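Local coordinates for insecticidal crystal protein Cry7Cal (Bacillus thuringiensis, PDB 5ZI1) that acts as an insecticidal toxin against the locust Locusta migratoria manilensis, probably by binding receptors and forming membrane pores, as in related delta endotoxins, at residues M25-A28 and G29-T32; D54-E57 and S58-N61; T187-C190 and V191-K195; K210-E213 and N214-R217; E221-M225 and V226-L230. All coordinates share one frame; numbering follows the deposited sequence.

All five contacts are local ones along helices or turns of the N-terminal helical domain of the toxin fragment. Interaction 5, near the end of helix 208-227, joins most of them. Its centre lies about 11 Å from that of interaction 3, and the two meet through Cys190 CB and Val226 CG1 at 3.7 Å, with Tyr194 against Leu227. It also meets interaction 2, where Phe59 CD1 is 4.3 Å from Met225 SD. Interactions 4 and 5 share helix 208-227, their centres about 17 Å apart. Interaction 1 stands apart, with nearest atoms about 6 Å from interaction 5. An acetate ion, probably from the crystallisation liquor, lies about 6 Å from the Leu227 side chain.

Interaction 1. Residues M25-A28 and G29-T32; sequences MGFA and GHGT
Phe27 and His30 fold over one another where the chain leaves helix 13-26. The aromatic part of the contact is an offset stack: the phenyl and imidazole planes are inclined by only 18°, and their centroids are 4.6 Å apart. The imidazole is displaced toward the inner end of the phenyl, where His30 CG faces Phe27 CD1. The centre of the phenyl face is covered instead by the methylene: His30 CB stands 3.3 Å from the Phe27 ring centroid, almost on the ring normal, which makes a CH-pi contact. Phe27 reaches this place because its CG is anti to the backbone N (chi1 -167°), which carries the phenyl forward along the departing chain.

The hydrogen bonds converge on one carbonyl. Phe27 O accepts His30 N at 3.2 Å, with the donor well above the carbonyl plane. His30 ND1 adds a weak bond to the same Phe27 O, also 3.2 Å long, which would help to orient the imidazole. The backbone bond closes a type II beta turn from Phe27 to His30. Gly29 holds the third position with a phi of +92°, as glycine commonly does in this turn type.

Beyond the turn, Thr32 is an N-cap whose OG1 bonds Gly35 N at the start of helix 33-47. That helix also receives the phenyl, which touches Ile36 and Leu39. Ala28 pairs through its backbone with Thr245 of strand 245-246, while His30 O accepts Lys156 NZ from helix 141-165, so the turn lies between two helices and a short strand.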
loop_
_atom_site.group_PDB
_atom_site.type_symbol
_atom_site.label_atom_id
_atom_site.label_comp_id
_atom_site.label_asym_id
_atom_site.label_seq_id
_atom_site.Cartn_x
_atom_site.Cartn_y
_atom_site.Cartn_z
ATOM N N MET A 25 -11.095 -1.150 3.578
ATOM C CA MET A 25 -10.525 -2.477 3.803
ATOM C C MET A 25 -11.280 -3.218 4.903
ATOM O O MET A 25 -11.481 -4.439 4.819
ATOM C CB MET A 25 -9.040 -2.375 4.167
ATOM C CG MET A 25 -8.167 -1.717 3.130
ATOM S SD MET A 25 -6.404 -2.014 3.425
ATOM C CE MET A 25 -6.301 -3.791 3.366
ATOM N N GLY A 26 -11.695 -2.502 5.950
ATOM C CA GLY A 26 -12.384 -3.158 7.041
ATOM C C GLY A 26 -13.734 -3.694 6.625
ATOM O O GLY A 26 -14.192 -4.709 7.148
ATOM N N PHE A 27 -14.384 -3.029 5.680
ATOM C CA PHE A 27 -15.696 -3.427 5.200
ATOM C C PHE A 27 -15.618 -4.198 3.878
ATOM O O PHE A 27 -16.637 -4.373 3.204
ATOM C CB PHE A 27 -16.577 -2.174 5.071
ATOM C CG PHE A 27 -18.051 -2.457 4.873
ATOM C CD1 PHE A 27 -18.894 -2.626 5.960
ATOM C CD2 PHE A 27 -18.607 -2.516 3.591
ATOM C CE1 PHE A 27 -20.253 -2.868 5.770
ATOM C CE2 PHE A 27 -19.955 -2.765 3.398
ATOM C CZ PHE A 27 -20.782 -2.939 4.487
ATOM N N ALA A 28 -14.437 -4.675 3.491
ATOM C CA ALA A 28 -14.296 -5.301 2.184
ATOM C C ALA A 28 -15.113 -6.584 2.144
ATOM O O ALA A 28 -14.952 -7.460 3.005
ATOM C CB ALA A 28 -12.829 -5.588 1.881
ATOM N N GLY A 29 -16.011 -6.682 1.154
ATOM C CA GLY A 29 -16.803 -7.867 0.929
ATOM C C GLY A 29 -18.155 -7.881 1.618
ATOM O O GLY A 29 -19.036 -8.644 1.199
ATOM N N HIS A 30 -18.344 -7.064 2.664
ATOM C CA HIS A 30 -19.625 -7.012 3.363
ATOM C C HIS A 30 -20.750 -6.602 2.412
ATOM O O HIS A 30 -20.538 -5.893 1.421
ATOM C CB HIS A 30 -19.587 -6.012 4.521
ATOM C CG HIS A 30 -18.715 -6.400 5.679
ATOM N ND1 HIS A 30 -17.344 -6.246 5.665
ATOM C CD2 HIS A 30 -19.027 -6.840 6.923
ATOM C CE1 HIS A 30 -16.844 -6.617 6.832
ATOM N NE2 HIS A 30 -17.844 -6.981 7.615
ATOM N N GLY A 31 -21.972 -7.014 2.756
ATOM C CA GLY A 31 -23.111 -6.822 1.873
ATOM C C GLY A 31 -24.468 -6.737 2.550
ATOM O O GLY A 31 -25.492 -6.995 1.913
ATOM N N THR A 32 -24.496 -6.383 3.836
ATOM C CA THR A 32 -25.753 -6.138 4.532
ATOM C C THR A 32 -26.166 -4.679 4.344
ATOM O O THR A 32 -25.325 -3.789 4.196
ATOM C CB THR A 32 -25.636 -6.462 6.027
ATOM O OG1 THR A 32 -24.824 -5.478 6.675
ATOM C CG2 THR A 32 -25.018 -7.839 6.242
#

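Interaction 2. Residues D54-E57 and S58-N61; sequences DLWE and SFMN
Trp56 and Phe59, three residues apart on helix 54-67, form an offset edge-to-face pair. The edge of the Phe59 ring is presented to a face of the six-membered indole ring. The evidence is an interplanar angle of 87° and a centroid separation of 5.7 Å. The closest approach is between Trp56 CE3 and Phe59 CD2 at 3.9 Å, while Phe59 CE2 hangs over the rim of the indole and not over its centre. From the preceding turn, Leu55 reaches the far end of the same phenyl, its CD2 lying 3.9 Å from Phe59 CZ. Phe59 is therefore touched by both Leu55 and Trp56 across one helical turn. Leu55 has its CG anti to the backbone N (chi1 -166°), a torsion that turns the isobutyl group toward the phenyl.

The backbone fixes this spacing. Four consecutive i to i+4 bonds cross the contact, from Ser58 N to Asp54 O through Asn61 N to Glu57 O. The second of them, Phe59 N to Leu55 O, is 2.8 Å long. Leu55 O also stands over one face of the Phe59 ring, 3.5 Å from Phe59 CG. Met60, bent at chi3, folds back so that its CE lies 3.5 Å from Trp56 O.

In the next shell, Trp56 meets the ring of Trp48 and touches Leu83 on helix 73-101. Phe59 is backed by Thr142 and Gln146 of helix 141-165 and by Ser17 of helix 13-26. This i to i+3 aromatic pair, packed between those three helices, is part of the interior of the alpha-helical bundle of the three-domain Cry toxins.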
loop_
_atom_site.group_PDB
_atom_site.type_symbol
_atom_site.label_atom_id
_atom_site.label_comp_id
_atom_site.label_asym_id
_atom_site.label_seq_id
_atom_site.Cartn_x
_atom_site.Cartn_y
_atom_site.Cartn_z
ATOM N N ASP A 54 -13.587 20.706 2.407
ATOM C CA ASP A 54 -12.232 20.986 2.900
ATOM C C ASP A 54 -11.224 19.909 2.501
ATOM O O ASP A 54 -10.099 20.227 2.091
ATOM C CB ASP A 54 -12.236 21.139 4.423
ATOM C CG ASP A 54 -12.793 22.482 4.884
ATOM O OD1 ASP A 54 -13.231 23.281 4.032
ATOM O OD2 ASP A 54 -12.794 22.741 6.109
ATOM N N LEU A 55 -11.607 18.629 2.613
ATOM C CA LEU A 55 -10.661 17.549 2.329
ATOM C C LEU A 55 -10.333 17.479 0.844
ATOM O O LEU A 55 -9.176 17.254 0.468
ATOM C CB LEU A 55 -11.213 16.209 2.819
ATOM C CG LEU A 55 -10.182 15.075 2.881
ATOM C CD1 LEU A 55 -9.109 15.396 3.912
ATOM C CD2 LEU A 55 -10.829 13.741 3.205
ATOM N N TRP A 56 -11.327 17.689 -0.019
ATOM C CA TRP A 56 -11.047 17.618 -1.452
ATOM C C TRP A 56 -10.192 18.792 -1.908
ATOM O O TRP A 56 -9.395 18.649 -2.844
ATOM C CB TRP A 56 -12.342 17.566 -2.251
ATOM C CG TRP A 56 -13.279 16.458 -1.854
ATOM C CD1 TRP A 56 -14.232 16.507 -0.881
ATOM C CD2 TRP A 56 -13.365 15.142 -2.433
ATOM N NE1 TRP A 56 -14.899 15.307 -0.807
ATOM C CE2 TRP A 56 -14.390 14.454 -1.752
ATOM C CE3 TRP A 56 -12.683 14.485 -3.466
ATOM C CZ2 TRP A 56 -14.769 13.139 -2.084
ATOM C CZ3 TRP A 56 -13.060 13.160 -3.791
ATOM C CH2 TRP A 56 -14.090 12.514 -3.101
ATOM N N GLU A 57 -10.338 19.955 -1.270
ATOM C CA GLU A 57 -9.402 21.045 -1.532
ATOM C C GLU A 57 -7.985 20.647 -1.140
ATOM O O GLU A 57 -7.032 20.893 -1.892
ATOM C CB GLU A 57 -9.825 22.308 -0.783
ATOM C CG GLU A 57 -11.136 22.944 -1.240
ATOM C CD GLU A 57 -11.643 23.999 -0.244
ATOM O OE1 GLU A 57 -11.072 24.107 0.870
ATOM O OE2 GLU A 57 -12.611 24.722 -0.574
ATOM N N SER A 58 -7.823 20.022 0.029
ATOM C CA SER A 58 -6.501 19.575 0.451
ATOM C C SER A 58 -5.925 18.539 -0.506
ATOM O O SER A 58 -4.717 18.547 -0.771
ATOM C CB SER A 58 -6.561 18.996 1.861
ATOM O OG SER A 58 -7.211 19.882 2.747
ATOM N N PHE A 59 -6.764 17.609 -0.996
ATOM C CA PHE A 59 -6.320 16.669 -2.022
ATOM C C PHE A 59 -5.686 17.410 -3.187
ATOM O O PHE A 59 -4.573 17.091 -3.616
ATOM C CB PHE A 59 -7.492 15.820 -2.543
ATOM C CG PHE A 59 -7.935 14.718 -1.629
ATOM C CD1 PHE A 59 -7.101 14.215 -0.631
ATOM C CD2 PHE A 59 -9.196 14.175 -1.773
ATOM C CE1 PHE A 59 -7.530 13.186 0.202
ATOM C CE2 PHE A 59 -9.637 13.153 -0.943
ATOM C CZ PHE A 59 -8.800 12.656 0.047
ATOM N N MET A 60 -6.397 18.395 -3.731
ATOM C CA MET A 60 -5.863 19.147 -4.859
ATOM C C MET A 60 -4.609 19.931 -4.474
ATOM O O MET A 60 -3.617 19.914 -5.212
ATOM C CB MET A 60 -6.943 20.073 -5.417
ATOM C CG MET A 60 -8.061 19.303 -6.104
ATOM S SD MET A 60 -9.309 20.336 -6.890
ATOM C CE MET A 60 -10.494 20.517 -5.568
ATOM N N ASN A 61 -4.623 20.611 -3.324
ATOM C CA ASN A 61 -3.475 21.446 -2.937
ATOM C C ASN A 61 -2.221 20.611 -2.734
ATOM O O ASN A 61 -1.158 20.936 -3.268
ATOM C CB ASN A 61 -3.784 22.243 -1.673
ATOM C CG ASN A 61 -4.768 23.374 -1.923
ATOM O OD1 ASN A 61 -4.819 23.947 -3.022
ATOM N ND2 ASN A 61 -5.568 23.695 -0.908
#

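Interaction 3. Residues T187-C190 and V191-K195; sequences TDHC and VKWYK
His189 and Trp193 meet one turn apart on helix 169-202, both through a side chain and through a backbone bond. Trp193 N donates to His189 O at 3.2 Å, and the bond is almost straight, with an angle of 171° at the hydrogen. The same carbonyl oxygen lies in the plane of the indole at its edge, 3.5 Å from Trp193 CD1. The imidazole turns one face to that carbon, His189 CE1 being 3.6 Å from Trp193 CD1. The two ring planes meet obliquely, at 35°. With its CG anti to the backbone N (chi1 -176°), His189 extends forward to the indole.

The other backbone donors are satisfied in the same helical way. Val191 N bonds Thr187 O at 3.0 Å, and Lys192 N bonds Asp188 O at the same length. Tyr194 N closes on Cys190 O at 2.9 Å, while Lys195 N reaches Val191 O. The hydroxyl of Thr187 is also occupied, because its OG1 is hydrogen-bonded to Val183 O one turn earlier.

Outside the segments, the imidazole also meets the ring of Tyr144, and Trp193 touches Leu141, both on helix 141-165. Cys190 lies against both helix 141-165 and helix 208-227, and Tyr194 packs on the latter. Helix 169-202 thus packs against both of these helices, consistent with the helical bundle of the delta endotoxin N-terminal domain.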
loop_
_atom_site.group_PDB
_atom_site.type_symbol
_atom_site.label_atom_id
_atom_site.label_comp_id
_atom_site.label_asym_id
_atom_site.label_seq_id
_atom_site.Cartn_x
_atom_site.Cartn_y
_atom_site.Cartn_z
ATOM N N THR A 187 -8.639 2.053 -12.703
ATOM C CA THR A 187 -7.315 1.520 -12.393
ATOM C C THR A 187 -6.287 1.976 -13.418
ATOM O O THR A 187 -5.194 2.417 -13.055
ATOM C CB THR A 187 -7.375 -0.009 -12.340
ATOM O OG1 THR A 187 -8.345 -0.421 -11.368
ATOM C CG2 THR A 187 -6.019 -0.603 -12.001
ATOM N N ASP A 188 -6.617 1.866 -14.716
ATOM C CA ASP A 188 -5.670 2.269 -15.757
ATOM C C ASP A 188 -5.336 3.744 -15.655
ATOM O O ASP A 188 -4.181 4.145 -15.825
ATOM C CB ASP A 188 -6.233 1.988 -17.146
ATOM C CG ASP A 188 -6.237 0.513 -17.505
ATOM O OD1 ASP A 188 -5.693 -0.304 -16.727
ATOM O OD2 ASP A 188 -6.787 0.184 -18.586
ATOM N N HIS A 189 -6.345 4.577 -15.430
ATOM C CA HIS A 189 -6.090 6.001 -15.294
ATOM C C HIS A 189 -5.168 6.289 -14.103
ATOM O O HIS A 189 -4.193 7.036 -14.230
ATOM C CB HIS A 189 -7.414 6.754 -15.160
ATOM C CG HIS A 189 -7.241 8.235 -15.109
ATOM N ND1 HIS A 189 -7.186 9.014 -16.246
ATOM C CD2 HIS A 189 -7.064 9.076 -14.061
ATOM C CE1 HIS A 189 -7.004 10.276 -15.898
ATOM N NE2 HIS A 189 -6.929 10.342 -14.579
ATOM N N CYS A 190 -5.444 5.680 -12.941
ATOM C CA CYS A 190 -4.629 5.970 -11.752
ATOM C C CYS A 190 -3.187 5.521 -11.940
ATOM O O CYS A 190 -2.255 6.223 -11.536
ATOM C CB CYS A 190 -5.216 5.313 -10.502
ATOM S SG CYS A 190 -6.834 5.957 -10.023
ATOM N N VAL A 191 -2.976 4.361 -12.557
ATOM C CA VAL A 191 -1.611 3.874 -12.718
ATOM C C VAL A 191 -0.843 4.756 -13.688
ATOM O O VAL A 191 0.260 5.217 -13.382
ATOM C CB VAL A 191 -1.619 2.397 -13.144
ATOM C CG1 VAL A 191 -0.234 1.942 -13.551
ATOM C CG2 VAL A 191 -2.108 1.561 -11.982
ATOM N N LYS A 192 -1.434 5.039 -14.857
ATOM C CA LYS A 192 -0.781 5.864 -15.872
ATOM C C LYS A 192 -0.304 7.200 -15.304
ATOM O O LYS A 192 0.852 7.589 -15.489
ATOM C CB LYS A 192 -1.746 6.085 -17.038
ATOM C CG LYS A 192 -1.418 7.240 -17.974
ATOM C CD LYS A 192 -2.573 7.416 -18.982
ATOM C CE LYS A 192 -2.182 8.265 -20.192
ATOM N NZ LYS A 192 -1.041 7.652 -20.931
ATOM N N TRP A 193 -1.180 7.917 -14.605
ATOM C CA TRP A 193 -0.795 9.224 -14.099
ATOM C C TRP A 193 0.031 9.156 -12.819
ATOM O O TRP A 193 0.788 10.094 -12.552
ATOM C CB TRP A 193 -2.042 10.091 -13.929
ATOM C CG TRP A 193 -2.506 10.538 -15.284
ATOM C CD1 TRP A 193 -3.401 9.902 -16.096
ATOM C CD2 TRP A 193 -2.032 11.667 -16.021
ATOM N NE1 TRP A 193 -3.534 10.579 -17.274
ATOM C CE2 TRP A 193 -2.708 11.670 -17.256
ATOM C CE3 TRP A 193 -1.110 12.690 -15.750
ATOM C CZ2 TRP A 193 -2.496 12.653 -18.221
ATOM C CZ3 TRP A 193 -0.902 13.665 -16.712
ATOM C CH2 TRP A 193 -1.591 13.635 -17.931
ATOM N N TYR A 194 -0.052 8.063 -12.050
ATOM C CA TYR A 194 0.940 7.842 -10.998
ATOM C C TYR A 194 2.335 7.752 -11.596
ATOM O O TYR A 194 3.279 8.396 -11.118
ATOM C CB TYR A 194 0.635 6.565 -10.206
ATOM C CG TYR A 194 1.746 6.208 -9.214
ATOM C CD1 TYR A 194 1.848 6.874 -8.008
ATOM C CD2 TYR A 194 2.696 5.228 -9.505
ATOM C CE1 TYR A 194 2.868 6.596 -7.105
ATOM C CE2 TYR A 194 3.721 4.917 -8.602
ATOM C CZ TYR A 194 3.801 5.619 -7.401
ATOM O OH TYR A 194 4.790 5.362 -6.469
ATOM N N LYS A 195 2.479 6.947 -12.653
ATOM C CA LYS A 195 3.774 6.764 -13.299
ATOM C C LYS A 195 4.239 8.022 -14.021
ATOM O O LYS A 195 5.449 8.245 -14.155
ATOM C CB LYS A 195 3.706 5.593 -14.277
ATOM C CG LYS A 195 3.625 4.229 -13.601
ATOM C CD LYS A 195 3.609 3.106 -14.642
ATOM C CE LYS A 195 3.530 1.715 -14.006
ATOM N NZ LYS A 195 3.440 0.635 -15.049
#

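Interaction 4. Residues K210-E213 and N214-R217; sequences KVWE and NYNR
Two i to i+4 pairs on helix 208-227 make up this contact: a CH-pi contact of Asn216 with the face of Trp212, and a salt bridge of Glu213 with Arg217. The Trp212 and Asn216 side chains extend in the same direction, and the indole and amide planes are only 5° apart. Asn216 CB stands over the six-membered ring, 3.8 Å from its centroid. The amide carbon extends this cover, with Asn216 CG 3.8 Å from Trp212 CH2. Both side chains have CG anti to the backbone N (Asn216 chi1 -176°), which sets them parallel. The backbone bond beneath, Asn216 N to Trp212 O, is short at 2.7 Å.

The ionic pair is looser. Arg217 NH1 reaches Glu213 OE2 at 3.4 Å in a weak bond, with carboxylate and guanidinium planes 85° apart. A water bridges the pair: it donates to Glu213 OE2 at 2.7 Å and accepts from Arg217 NH2. Arg217 NH2 also has a weak bond to Asn214 OD1, in the guanidinium plane. A second water joins Glu213 O to Asn216 ND2, donating to the carbonyl at 2.9 Å.

The polar ends are shared with residues that follow the helix. Arg217 NH1 forms a salt bridge with Asp256, Glu213 OE2 is bonded by Tyr272 OH, Asn216 ND2 reaches Phe254 O, and Trp212 NE1 bonds Glu283. Within the helix itself, Asn216 OD1 takes Arg219 NH2. The last long helix of the helical domain here faces the region that leads into the beta-rich middle domain, as in other three-domain Cry toxins.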
loop_
_atom_site.group_PDB
_atom_site.type_symbol
_atom_site.label_atom_id
_atom_site.label_comp_id
_atom_site.label_asym_id
_atom_site.label_seq_id
_atom_site.Cartn_x
_atom_site.Cartn_y
_atom_site.Cartn_z
ATOM N N LYS A 210 17.792 16.496 -3.659
ATOM C CA LYS A 210 16.446 17.006 -3.447
ATOM C C LYS A 210 15.488 16.557 -4.549
ATOM O O LYS A 210 14.276 16.541 -4.334
ATOM C CB LYS A 210 16.472 18.535 -3.355
ATOM C CG LYS A 210 15.207 19.148 -2.778
ATOM C CD LYS A 210 15.372 20.645 -2.599
ATOM C CE LYS A 210 14.141 21.267 -1.955
ATOM N NZ LYS A 210 14.434 22.664 -1.494
ATOM N N VAL A 211 15.998 16.203 -5.724
ATOM C CA VAL A 211 15.102 15.715 -6.758
ATOM C C VAL A 211 14.588 14.342 -6.373
ATOM O O VAL A 211 13.388 14.064 -6.469
ATOM C CB VAL A 211 15.803 15.710 -8.126
ATOM C CG1 VAL A 211 15.107 14.749 -9.072
ATOM C CG2 VAL A 211 15.793 17.101 -8.714
ATOM N N TRP A 212 15.475 13.490 -5.858
ATOM C CA TRP A 212 15.036 12.198 -5.349
ATOM C C TRP A 212 14.041 12.352 -4.206
ATOM O O TRP A 212 13.016 11.664 -4.172
ATOM C CB TRP A 212 16.221 11.368 -4.886
ATOM C CG TRP A 212 15.769 10.002 -4.635
ATOM C CD1 TRP A 212 15.582 9.020 -5.567
ATOM C CD2 TRP A 212 15.395 9.440 -3.377
ATOM N NE1 TRP A 212 15.135 7.874 -4.964
ATOM C CE2 TRP A 212 15.000 8.102 -3.621
ATOM C CE3 TRP A 212 15.356 9.932 -2.071
ATOM C CZ2 TRP A 212 14.578 7.255 -2.610
ATOM C CZ3 TRP A 212 14.941 9.088 -1.068
ATOM C CH2 TRP A 212 14.557 7.763 -1.339
ATOM N N GLU A 213 14.319 13.254 -3.265
ATOM C CA GLU A 213 13.424 13.406 -2.124
ATOM C C GLU A 213 12.009 13.748 -2.573
ATOM O O GLU A 213 11.037 13.160 -2.091
ATOM C CB GLU A 213 13.965 14.470 -1.173
ATOM C CG GLU A 213 13.074 14.719 0.022
ATOM C CD GLU A 213 13.838 15.386 1.177
ATOM O OE1 GLU A 213 14.760 14.761 1.748
ATOM O OE2 GLU A 213 13.529 16.547 1.501
ATOM N N ASN A 214 11.875 14.705 -3.496
ATOM C CA ASN A 214 10.552 15.086 -3.982
ATOM C C ASN A 214 9.905 13.932 -4.737
ATOM O O ASN A 214 8.690 13.733 -4.666
ATOM C CB ASN A 214 10.641 16.309 -4.892
ATOM C CG ASN A 214 11.089 17.576 -4.157
ATOM O OD1 ASN A 214 10.976 17.686 -2.932
ATOM N ND2 ASN A 214 11.587 18.547 -4.921
ATOM N N TYR A 215 10.712 13.178 -5.472
ATOM C CA TYR A 215 10.236 11.994 -6.162
ATOM C C TYR A 215 9.733 10.959 -5.159
ATOM O O TYR A 215 8.619 10.441 -5.283
ATOM C CB TYR A 215 11.379 11.451 -7.007
ATOM C CG TYR A 215 11.118 10.135 -7.709
ATOM C CD1 TYR A 215 11.316 8.924 -7.051
ATOM C CD2 TYR A 215 10.736 10.109 -9.054
ATOM C CE1 TYR A 215 11.134 7.737 -7.693
ATOM C CE2 TYR A 215 10.532 8.906 -9.715
ATOM C CZ TYR A 215 10.730 7.730 -9.033
ATOM O OH TYR A 215 10.535 6.536 -9.678
ATOM N N ASN A 216 10.519 10.693 -4.113
ATOM C CA ASN A 216 10.084 9.706 -3.139
ATOM C C ASN A 216 8.876 10.191 -2.350
ATOM O O ASN A 216 8.010 9.385 -1.975
ATOM C CB ASN A 216 11.225 9.353 -2.198
ATOM C CG ASN A 216 10.840 8.263 -1.235
ATOM O OD1 ASN A 216 10.618 7.099 -1.643
ATOM N ND2 ASN A 216 10.714 8.629 0.058
ATOM N N ARG A 217 8.786 11.495 -2.101
ATOM C CA ARG A 217 7.638 12.000 -1.359
ATOM C C ARG A 217 6.348 11.805 -2.144
ATOM O O ARG A 217 5.293 11.534 -1.561
ATOM C CB ARG A 217 7.826 13.473 -1.016
ATOM C CG ARG A 217 6.662 14.027 -0.220
ATOM C CD ARG A 217 6.862 15.475 0.214
ATOM N NE ARG A 217 8.012 15.635 1.101
ATOM C CZ ARG A 217 9.156 16.200 0.733
ATOM N NH1 ARG A 217 10.157 16.308 1.605
ATOM N NH2 ARG A 217 9.293 16.654 -0.513
HETATM O O HOH W 1 11.338 11.634 0.350
HETATM O O HOH W 2 12.182 17.922 -0.411
#

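Interaction 5. Residues E221-M225 and V226-L230; sequences EMTIM and VLDLL
This is a helix-end contact in which helix 208-227, within the helical bundle domain, widens into a pi-type turn near its C-terminal end. Met222 O marks the change, since it accepts two donors. Val226 N, at 2.7 Å, comes from above the carbonyl plane, and Leu227 N, at 3.0 Å, lies in it. The latter is an i to i+5 bond, and a second one follows from Asp228 N to Thr223 O at 2.8 Å. Val226, with a phi of -118°, departs from the usual helical value, consistent with accommodating the wider turn. A type I turn from Leu227 to Leu230 comes next.

Around this turn, Thr223 OG1 bonds Arg219 O and touches Leu227 CD1 at 3.7 Å. The Asp228 carboxylate has a salt bridge to Arg251, and a water donates to Asp228 OD2 and, weakly, to Ile224 O. Val226 also packs on Thr142 and Ala145 of helix 141-165, and Ile224 on Ser17 of helix 13-26.

The Met222 and Val226 side chains leave the helix in the same direction. The methionine bends at chi2 (-59°) and again at chi3, which brings its CE to 3.6 Å from Val226 CG2.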
loop_
_atom_site.group_PDB
_atom_site.type_symbol
_atom_site.label_atom_id
_atom_site.label_comp_id
_atom_site.label_asym_id
_atom_site.label_seq_id
_atom_site.Cartn_x
_atom_site.Cartn_y
_atom_site.Cartn_z
ATOM N N GLU A 221 3.316 9.527 -0.580
ATOM C CA GLU A 221 1.985 10.072 -0.333
ATOM C C GLU A 221 0.948 9.528 -1.322
ATOM O O GLU A 221 -0.186 9.238 -0.923
ATOM C CB GLU A 221 2.035 11.595 -0.369
ATOM C CG GLU A 221 2.855 12.210 0.816
ATOM C CD GLU A 221 2.589 13.691 0.988
ATOM O OE1 GLU A 221 1.665 14.198 0.314
ATOM O OE2 GLU A 221 3.293 14.360 1.790
ATOM N N MET A 222 1.306 9.384 -2.608
ATOM C CA MET A 222 0.329 8.922 -3.603
ATOM C C MET A 222 0.064 7.429 -3.514
ATOM O O MET A 222 -0.996 6.972 -3.961
ATOM C CB MET A 222 0.769 9.269 -5.026
ATOM C CG MET A 222 0.942 10.750 -5.231
ATOM S SD MET A 222 -0.590 11.640 -4.914
ATOM C CE MET A 222 -1.480 11.230 -6.441
ATOM N N THR A 223 1.011 6.666 -2.968
ATOM C CA THR A 223 0.712 5.299 -2.565
ATOM C C THR A 223 -0.452 5.283 -1.586
ATOM O O THR A 223 -1.423 4.527 -1.763
ATOM C CB THR A 223 1.967 4.673 -1.958
ATOM O OG1 THR A 223 2.967 4.568 -2.982
ATOM C CG2 THR A 223 1.689 3.290 -1.375
ATOM N N ILE A 224 -0.387 6.157 -0.571
ATOM C CA ILE A 224 -1.431 6.255 0.441
ATOM C C ILE A 224 -2.704 6.861 -0.136
ATOM O O ILE A 224 -3.809 6.426 0.179
ATOM C CB ILE A 224 -0.924 7.089 1.633
ATOM C CG1 ILE A 224 0.217 6.378 2.357
ATOM C CG2 ILE A 224 -2.071 7.432 2.583
ATOM C CD1 ILE A 224 0.794 7.193 3.502
ATOM N N MET A 225 -2.580 7.919 -0.925
ATOM C CA MET A 225 -3.774 8.599 -1.420
ATOM C C MET A 225 -4.440 7.839 -2.563
ATOM O O MET A 225 -5.674 7.798 -2.633
ATOM C CB MET A 225 -3.437 10.017 -1.862
ATOM C CG MET A 225 -3.334 11.009 -0.695
ATOM S SD MET A 225 -3.144 12.725 -1.254
ATOM C CE MET A 225 -1.360 12.799 -1.411
ATOM N N VAL A 226 -3.654 7.222 -3.451
ATOM C CA VAL A 226 -4.230 6.631 -4.652
ATOM C C VAL A 226 -4.023 5.121 -4.748
ATOM O O VAL A 226 -5.002 4.381 -4.844
ATOM C CB VAL A 226 -3.690 7.332 -5.904
ATOM C CG1 VAL A 226 -4.264 6.656 -7.177
ATOM C CG2 VAL A 226 -4.059 8.793 -5.850
ATOM N N LEU A 227 -2.768 4.649 -4.732
ATOM C CA LEU A 227 -2.519 3.249 -5.083
ATOM C C LEU A 227 -3.201 2.286 -4.115
ATOM O O LEU A 227 -3.714 1.234 -4.532
ATOM C CB LEU A 227 -1.025 2.948 -5.128
ATOM C CG LEU A 227 -0.149 3.804 -6.016
ATOM C CD1 LEU A 227 1.285 3.233 -6.053
ATOM C CD2 LEU A 227 -0.779 3.921 -7.415
ATOM N N ASP A 228 -3.211 2.626 -2.819
ATOM C CA ASP A 228 -3.811 1.749 -1.823
ATOM C C ASP A 228 -5.306 1.564 -2.046
ATOM O O ASP A 228 -5.891 0.630 -1.497
ATOM C CB ASP A 228 -3.540 2.292 -0.407
ATOM C CG ASP A 228 -2.075 2.136 0.017
ATOM O OD1 ASP A 228 -1.328 1.369 -0.639
ATOM O OD2 ASP A 228 -1.658 2.767 1.026
ATOM N N LEU A 229 -5.939 2.442 -2.823
ATOM C CA LEU A 229 -7.333 2.241 -3.211
ATOM C C LEU A 229 -7.492 1.116 -4.227
ATOM O O LEU A 229 -8.515 0.430 -4.215
ATOM C CB LEU A 229 -7.913 3.517 -3.815
ATOM C CG LEU A 229 -8.276 4.700 -2.924
ATOM C CD1 LEU A 229 -8.802 5.820 -3.836
ATOM C CD2 LEU A 229 -9.302 4.318 -1.861
ATOM N N LEU A 230 -6.507 0.917 -5.114
ATOM C CA LEU A 230 -6.692 0.098 -6.318
ATOM C C LEU A 230 -6.887 -1.392 -6.042
ATOM O O LEU A 230 -7.630 -2.044 -6.784
ATOM C CB LEU A 230 -5.522 0.291 -7.289
ATOM C CG LEU A 230 -5.314 1.742 -7.742
ATOM C CD1 LEU A 230 -4.158 1.874 -8.712
ATOM C CD2 LEU A 230 -6.581 2.319 -8.348
HETATM O O HOH W 3 -3.196 3.965 2.512
#